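Local coordinates for protein monoacylglycerol lipase (PDB 6QE2) that probably hydrolyses monoacylglycerols to free fatty acid and glycerol, as a monoglyceride lipase of the alpha/beta hydrolase clan from an archaeon, at residues A[71-74]-A[75-79]; A[148-152]-A[153-157]; A[247-250]-A[251-255]. One frame throughout, in Å; residues are numbered along the deposited sequence. Where two conformers were deposited one is given.

Contact 1: A[71-74]-A[75-79]; sequences DSII and EELGE
I73 O receives the N-H of L77 at 2.9 Å, one turn on, with an N-H...O angle of 154°. The leucine also covers this carbonyl with carbon: L77 CG sits 3.3 Å from I73 O. The two side chains run side by side in the same direction, and I73 CG2 meets L77 CD1 at 3.9 Å. In I73, chi1 of -66° sets CG1 beside the backbone N and CG2 opposite it, next to the following turn. This pair faces the central sheet of the alpha/beta hydrolase fold, on which helix 63-77 packs: I73 touches Y44, F46 and V17, and L77 touches Y44 and W15. The bonds E75 N to D71 O and E76 N to S72 O, each 3.0 Å, continue the helical ladder. I74 O takes G78 N at 3.0 Å, past the last helical residue; G78 leaves the helix with a positive phi of 76°, and beyond it E79 O lies 3.8 Å from I74 CG2. The polar ends are taken up by neighbouring elements: the carboxylate of D71 is held by Y96 and R100, E76 OE1 bonds Y44 OH, and S72 OG bonds I69 O and R5.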
loop_
_atom_site.group_PDB
_atom_site.type_symbol
_atom_site.label_atom_id
_atom_site.label_comp_id
_atom_site.label_asym_id
_atom_site.label_seq_id
_atom_site.Cartn_x
_atom_site.Cartn_y
_atom_site.Cartn_z
ATOM N N ASP A 71 4.868 -5.049 12.801
ATOM C CA ASP A 71 4.957 -5.870 14.000
ATOM C C ASP A 71 5.193 -4.970 15.206
ATOM O O ASP A 71 4.520 -5.081 16.208
ATOM C CB ASP A 71 6.136 -6.835 13.914
ATOM C CG ASP A 71 5.856 -8.047 13.070
ATOM O OD1 ASP A 71 4.690 -8.381 12.832
ATOM O OD2 ASP A 71 6.833 -8.683 12.654
ATOM N N SER A 72 6.182 -4.095 15.092
ATOM C CA SER A 72 6.529 -3.156 16.142
ATOM C C SER A 72 5.376 -2.226 16.498
ATOM O O SER A 72 5.172 -1.924 17.656
ATOM C CB SER A 72 7.768 -2.346 15.753
ATOM O OG SER A 72 7.448 -1.238 14.945
ATOM N N ILE A 73 4.630 -1.773 15.499
ATOM C CA ILE A 73 3.503 -0.888 15.771
ATOM C C ILE A 73 2.416 -1.630 16.536
ATOM O O ILE A 73 1.818 -1.085 17.471
ATOM C CB ILE A 73 2.971 -0.295 14.453
ATOM C CG1 ILE A 73 4.014 0.636 13.827
ATOM C CG2 ILE A 73 1.653 0.440 14.687
ATOM C CD1 ILE A 73 3.666 1.071 12.408
ATOM N N ILE A 74 2.129 -2.877 16.148
ATOM C CA ILE A 74 1.110 -3.649 16.855
ATOM C C ILE A 74 1.553 -3.934 18.291
ATOM O O ILE A 74 0.739 -3.903 19.221
ATOM C CB ILE A 74 0.780 -4.935 16.075
ATOM C CG1 ILE A 74 0.084 -4.582 14.758
ATOM C CG2 ILE A 74 -0.108 -5.867 16.889
ATOM C CD1 ILE A 74 -0.190 -5.774 13.875
ATOM N N GLU A 75 2.847 -4.188 18.499
ATOM C CA GLU A 75 3.347 -4.363 19.866
ATOM C C GLU A 75 3.174 -3.090 20.687
ATOM O O GLU A 75 2.796 -3.145 21.864
ATOM C CB GLU A 75 4.828 -4.750 19.850
ATOM C CG GLU A 75 5.379 -5.049 21.253
ATOM C CD GLU A 75 6.828 -5.507 21.264
ATOM O OE1 GLU A 75 7.163 -6.540 20.647
ATOM O OE2 GLU A 75 7.636 -4.828 21.936
ATOM N N GLU A 76 3.454 -1.931 20.081
ATOM C CA GLU A 76 3.301 -0.658 20.779
ATOM C C GLU A 76 1.847 -0.385 21.136
ATOM O O GLU A 76 1.546 0.096 22.236
ATOM C CB GLU A 76 3.847 0.474 19.910
ATOM C CG GLU A 76 3.625 1.867 20.485
ATOM C CD GLU A 76 4.022 2.960 19.513
ATOM O OE1 GLU A 76 4.665 2.637 18.489
ATOM O OE2 GLU A 76 3.698 4.139 19.772
ATOM N N LEU A 77 0.928 -0.677 20.211
ATOM C CA LEU A 77 -0.478 -0.374 20.442
ATOM C C LEU A 77 -1.109 -1.314 21.456
ATOM O O LEU A 77 -2.052 -0.920 22.155
ATOM C CB LEU A 77 -1.255 -0.445 19.125
ATOM C CG LEU A 77 -0.899 0.617 18.085
ATOM C CD1 LEU A 77 -1.683 0.411 16.789
ATOM C CD2 LEU A 77 -1.102 2.014 18.643
ATOM N N GLY A 78 -0.641 -2.551 21.516
ATOM C CA GLY A 78 -1.178 -3.504 22.469
ATOM C C GLY A 78 -2.532 -4.060 22.077
ATOM O O GLY A 78 -3.203 -4.701 22.879
ATOM N N GLU A 79 -2.948 -3.862 20.804
ATOM C CA GLU A 79 -4.238 -4.364 20.355
ATOM C C GLU A 79 -4.160 -4.588 18.856
ATOM O O GLU A 79 -3.211 -4.135 18.213
ATOM C CB GLU A 79 -5.364 -3.397 20.726
ATOM C CG GLU A 79 -5.245 -2.059 20.084
ATOM C CD GLU A 79 -6.367 -1.128 20.532
ATOM O OE1 GLU A 79 -6.316 -0.661 21.682
ATOM O OE2 GLU A 79 -7.315 -0.867 19.720
#

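Contact 2: A[148-152]-A[153-157]; sequences LLSRN and PDAVK
N152 lays its side chain over the first turn of helix 153-161, its CB against A155 CB at 3.8 Å and its amide oxygen close to the N-H groups of that turn. N152 OD1 accepts from D154 N at 2.9 Å, the donor tilted 32° from the amide plane, and takes a weak bond from A155 N at 3.3 Å. With CG anti to the backbone N (chi1 -178°), the amide leans forward past its own carbonyl carbon, to the N-H groups that follow. The main-chain N152 O is also engaged, by V156 N at 3.2 Å in the carbonyl plane and weakly by A155 N. N152 ND2 bonds E237 O, fixing which way round the amide sits. S150 OG in turn accepts from N152 N at 2.9 Å, an ST turn that steadies the capping residue. V156 CG2 rests 3.6 Å from S150 O. Cutting N152 back to an alanine would probably leave D154 N without its side-chain acceptor and E237 O without the ND2 donor, weakening the start of the helix. R151 reaches away to D238 and E240, and L149 bonds the backbone of E234, beside H233 of the probable catalytic triad. The arrangement is an asparagine N-cap with an Asx turn and proline at the first helical position, in the region between strands 106-110 and 195-200 that in related lipases carries the cap over the active site.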
loop_
_atom_site.group_PDB
_atom_site.type_symbol
_atom_site.label_atom_id
_atom_site.label_comp_id
_atom_site.label_asym_id
_atom_site.label_seq_id
_atom_site.Cartn_x
_atom_site.Cartn_y
_atom_site.Cartn_z
ATOM N N LEU A 148 0.382 8.605 -15.229
ATOM C CA LEU A 148 -0.449 7.421 -15.069
ATOM C C LEU A 148 -0.996 7.280 -13.654
ATOM O O LEU A 148 -1.717 6.316 -13.375
ATOM C CB LEU A 148 0.371 6.178 -15.421
ATOM C CG LEU A 148 0.706 5.970 -16.898
ATOM C CD1 LEU A 148 1.507 4.686 -17.087
ATOM C CD2 LEU A 148 -0.544 5.986 -17.764
ATOM N N LEU A 149 -0.669 8.214 -12.760
ATOM C CA LEU A 149 -1.102 8.108 -11.370
ATOM C C LEU A 149 -2.566 8.478 -11.182
ATOM O O LEU A 149 -3.278 7.818 -10.417
ATOM C CB LEU A 149 -0.233 8.999 -10.485
ATOM C CG LEU A 149 1.207 8.548 -10.273
ATOM C CD1 LEU A 149 1.961 9.652 -9.561
ATOM C CD2 LEU A 149 1.244 7.266 -9.462
ATOM N N SER A 150 -3.035 9.522 -11.861
ATOM C CA SER A 150 -4.346 10.072 -11.559
ATOM C C SER A 150 -4.898 10.813 -12.765
ATOM O O SER A 150 -4.148 11.451 -13.507
ATOM C CB SER A 150 -4.276 11.026 -10.359
ATOM O OG SER A 150 -5.522 11.672 -10.148
ATOM N N ARG A 151 -6.218 10.723 -12.945
ATOM C CA ARG A 151 -6.907 11.548 -13.928
ATOM C C ARG A 151 -6.979 13.016 -13.518
ATOM O O ARG A 151 -7.396 13.847 -14.331
ATOM C CB ARG A 151 -8.310 10.994 -14.167
ATOM C CG ARG A 151 -8.305 9.610 -14.789
ATOM C CD ARG A 151 -9.670 9.231 -15.327
ATOM N NE ARG A 151 -10.668 9.100 -14.271
ATOM C CZ ARG A 151 -11.931 8.751 -14.486
ATOM N NH1 ARG A 151 -12.352 8.497 -15.726
ATOM N NH2 ARG A 151 -12.775 8.653 -13.466
ATOM N N ASN A 152 -6.591 13.348 -12.285
ATOM C CA ASN A 152 -6.572 14.728 -11.814
ATOM C C ASN A 152 -5.215 15.339 -12.137
ATOM O O ASN A 152 -4.213 14.955 -11.515
ATOM C CB ASN A 152 -6.840 14.772 -10.312
ATOM C CG ASN A 152 -6.887 16.186 -9.745
ATOM O OD1 ASN A 152 -6.416 17.148 -10.351
ATOM N ND2 ASN A 152 -7.467 16.312 -8.556
ATOM N N PRO A 153 -5.152 16.254 -13.086
ATOM C CA PRO A 153 -3.865 16.839 -13.460
ATOM C C PRO A 153 -3.180 17.583 -12.316
ATOM O O PRO A 153 -1.962 17.591 -12.248
ATOM C CB PRO A 153 -4.226 17.781 -14.606
ATOM C CG PRO A 153 -5.670 18.069 -14.419
ATOM C CD PRO A 153 -6.264 16.822 -13.858
ATOM N N ASP A 154 -3.957 18.184 -11.426
ATOM C CA ASP A 154 -3.400 18.916 -10.300
ATOM C C ASP A 154 -2.776 17.963 -9.277
ATOM O O ASP A 154 -1.813 18.303 -8.604
ATOM C CB ASP A 154 -4.467 19.792 -9.651
ATOM C CG ASP A 154 -4.865 20.967 -10.525
ATOM O OD1 ASP A 154 -6.078 21.213 -10.672
ATOM O OD2 ASP A 154 -3.968 21.643 -11.067
ATOM N N ALA A 155 -3.331 16.766 -9.175
ATOM C CA ALA A 155 -2.800 15.764 -8.266
ATOM C C ALA A 155 -1.457 15.292 -8.790
ATOM O O ALA A 155 -0.531 15.078 -8.026
ATOM C CB ALA A 155 -3.759 14.599 -8.147
ATOM N N VAL A 156 -1.361 15.143 -10.106
ATOM C CA VAL A 156 -0.133 14.698 -10.730
ATOM C C VAL A 156 0.944 15.737 -10.525
ATOM O O VAL A 156 2.065 15.413 -10.186
ATOM C CB VAL A 156 -0.315 14.466 -12.231
ATOM C CG1 VAL A 156 1.027 14.225 -12.891
ATOM C CG2 VAL A 156 -1.245 13.297 -12.472
ATOM N N LYS A 157 0.578 16.993 -10.711
ATOM C CA LYS A 157 1.508 18.091 -10.535
ATOM C C LYS A 157 2.025 18.152 -9.101
ATOM O O LYS A 157 3.201 18.368 -8.872
ATOM C CB LYS A 157 0.837 19.403 -10.922
ATOM C CG LYS A 157 1.641 20.641 -10.600
ATOM C CD LYS A 157 0.984 21.859 -11.216
ATOM C CE LYS A 157 1.296 23.101 -10.413
ATOM N NZ LYS A 157 2.653 23.606 -10.743
#

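Contact 3: A[247-250]-A[251-255]; sequences RAIV and EWLVS
R247 and E251 lie side by side and point the same way, yet meet through carbon: E251 OE2 approaches R247 CG at 3.3 Å, while R247 NE stays 4.6 Å from the same oxygen. The guanidinium and carboxylate planes are turned 54° apart, and R247 NH1 goes instead to E243, one turn back, in a salt bridge. The opposite charges of R247 and E251 probably still attract at this range. Along the backbone the pairing is regular. E251 N donates to R247 O at 2.9 Å, W252 N to A248 O and L253 N to I249 O at 3.0 Å each, and V254 N to V250 O at 2.8 Å, this last with an N-H...O angle of 168° and the donor almost in line with the carbonyl. Farther along, E251 O takes S255 N, W252 O bonds H256 ND1, and L253 O bonds S257 OG. Apolar contacts complete the pairing. The side chains of I249 and L253 lie alongside, I249 CG2 to L253 CD1 3.9 Å; those of V250 and V254 pass at a slant, V250 CG1 to V254 CG2 4.0 Å. L253 CD2 meets the W252 ring at its edge, in plane, and H256 stacks with that indole. With chi1 of -171°, W252 swings its ring away from the preceding turn to reach P194, F82 and L196. I249 reaches F84, L198 and L32, while V250 and L253 both touch L36. Helix 242-256 thus lies on strands 82-86 and 195-200 beside helix 30-38, the place of the C-terminal helix in the alpha/beta hydrolase fold.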
loop_
_atom_site.group_PDB
_atom_site.type_symbol
_atom_site.label_atom_id
_atom_site.label_comp_id
_atom_site.label_asym_id
_atom_site.label_seq_id
_atom_site.Cartn_x
_atom_site.Cartn_y
_atom_site.Cartn_z
ATOM N N ARG A 247 -15.207 7.438 1.056
ATOM C CA ARG A 247 -16.411 7.024 1.765
ATOM C C ARG A 247 -16.518 5.511 1.932
ATOM O O ARG A 247 -16.919 5.029 2.986
ATOM C CB ARG A 247 -17.662 7.579 1.081
ATOM C CG ARG A 247 -18.965 7.136 1.725
ATOM C CD ARG A 247 -20.114 8.071 1.378
ATOM N NE ARG A 247 -20.169 8.379 -0.047
ATOM C CZ ARG A 247 -19.768 9.529 -0.581
ATOM N NH1 ARG A 247 -19.285 10.491 0.194
ATOM N NH2 ARG A 247 -19.854 9.719 -1.889
ATOM N N ALA A 248 -16.158 4.766 0.893
ATOM C CA ALA A 248 -16.223 3.311 0.950
ATOM C C ALA A 248 -15.272 2.759 1.987
ATOM O O ALA A 248 -15.584 1.830 2.685
ATOM C CB ALA A 248 -15.906 2.705 -0.400
ATOM N N ILE A 249 -14.088 3.333 2.055
ATOM C CA ILE A 249 -13.109 2.884 3.013
ATOM C C ILE A 249 -13.623 3.111 4.428
ATOM O O ILE A 249 -13.642 2.209 5.234
ATOM C CB ILE A 249 -11.779 3.615 2.805
ATOM C CG1 ILE A 249 -11.115 3.107 1.535
ATOM C CG2 ILE A 249 -10.861 3.416 3.988
ATOM C CD1 ILE A 249 -10.177 4.098 0.907
ATOM N N VAL A 250 -14.061 4.326 4.714
ATOM C CA VAL A 250 -14.558 4.639 6.042
ATOM C C VAL A 250 -15.755 3.779 6.410
ATOM O O VAL A 250 -15.807 3.217 7.481
ATOM C CB VAL A 250 -14.909 6.121 6.199
ATOM C CG1 VAL A 250 -15.452 6.386 7.587
ATOM C CG2 VAL A 250 -13.687 6.979 5.952
ATOM N N GLU A 251 -16.716 3.678 5.511
ATOM C CA GLU A 251 -17.898 2.869 5.789
ATOM C C GLU A 251 -17.531 1.420 6.076
ATOM O O GLU A 251 -18.085 0.806 6.994
ATOM C CB GLU A 251 -18.890 2.950 4.625
ATOM C CG GLU A 251 -19.616 4.282 4.534
ATOM C CD GLU A 251 -20.690 4.307 3.461
ATOM O OE1 GLU A 251 -20.893 3.275 2.783
ATOM O OE2 GLU A 251 -21.333 5.364 3.296
ATOM N N TRP A 252 -16.601 0.848 5.300
ATOM C CA TRP A 252 -16.195 -0.533 5.539
ATOM C C TRP A 252 -15.546 -0.682 6.910
ATOM O O TRP A 252 -15.837 -1.632 7.649
ATOM C CB TRP A 252 -15.238 -0.988 4.433
ATOM C CG TRP A 252 -14.902 -2.454 4.426
ATOM C CD1 TRP A 252 -15.522 -3.428 3.702
ATOM C CD2 TRP A 252 -13.837 -3.102 5.139
ATOM N NE1 TRP A 252 -14.930 -4.646 3.931
ATOM C CE2 TRP A 252 -13.892 -4.475 4.809
ATOM C CE3 TRP A 252 -12.855 -2.660 6.033
ATOM C CZ2 TRP A 252 -12.999 -5.408 5.334
ATOM C CZ3 TRP A 252 -11.966 -3.586 6.553
ATOM C CH2 TRP A 252 -12.044 -4.944 6.205
ATOM N N LEU A 253 -14.671 0.258 7.276
ATOM C CA LEU A 253 -14.013 0.180 8.574
ATOM C C LEU A 253 -15.016 0.354 9.710
ATOM O O LEU A 253 -14.960 -0.372 10.709
ATOM C CB LEU A 253 -12.903 1.224 8.654
ATOM C CG LEU A 253 -11.704 0.845 7.775
ATOM C CD1 LEU A 253 -10.782 2.032 7.601
ATOM C CD2 LEU A 253 -10.955 -0.340 8.383
ATOM N N VAL A 254 -15.946 1.299 9.563
ATOM C CA VAL A 254 -16.983 1.502 10.573
ATOM C C VAL A 254 -17.815 0.233 10.740
ATOM O O VAL A 254 -18.075 -0.221 11.863
ATOM C CB VAL A 254 -17.861 2.711 10.205
ATOM C CG1 VAL A 254 -19.132 2.725 11.043
ATOM C CG2 VAL A 254 -17.093 4.010 10.407
ATOM N N SER A 255 -18.231 -0.372 9.625
ATOM C CA SER A 255 -19.068 -1.561 9.714
ATOM C C SER A 255 -18.328 -2.755 10.306
ATOM O O SER A 255 -18.976 -3.671 10.821
ATOM C CB SER A 255 -19.638 -1.921 8.337
ATOM O OG SER A 255 -18.656 -2.501 7.496
#

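All three contacts are local, mostly three or four residues apart, and partly buried. Contacts 1 and 3 pack on the same central sheet: helix 63-77 meets strands 5-8, 15-19 and 42-46, helix 242-256 meets strands 82-86 and 195-200. Each sets an isoleucine-leucine pair against it. I73 and I74 are buried in contact 1, I249, W252 and L253 in contact 3. R247 and E251 of contact 3 are exposed, whereas D71 and E76 of contact 1 bond neighbouring residues. Contact 2, across the chain's centre from contact 1, starts a helix, and side-chain capping replaces aliphatic pairs; its buried S150 lies near, without touching, the probable catalytic triad.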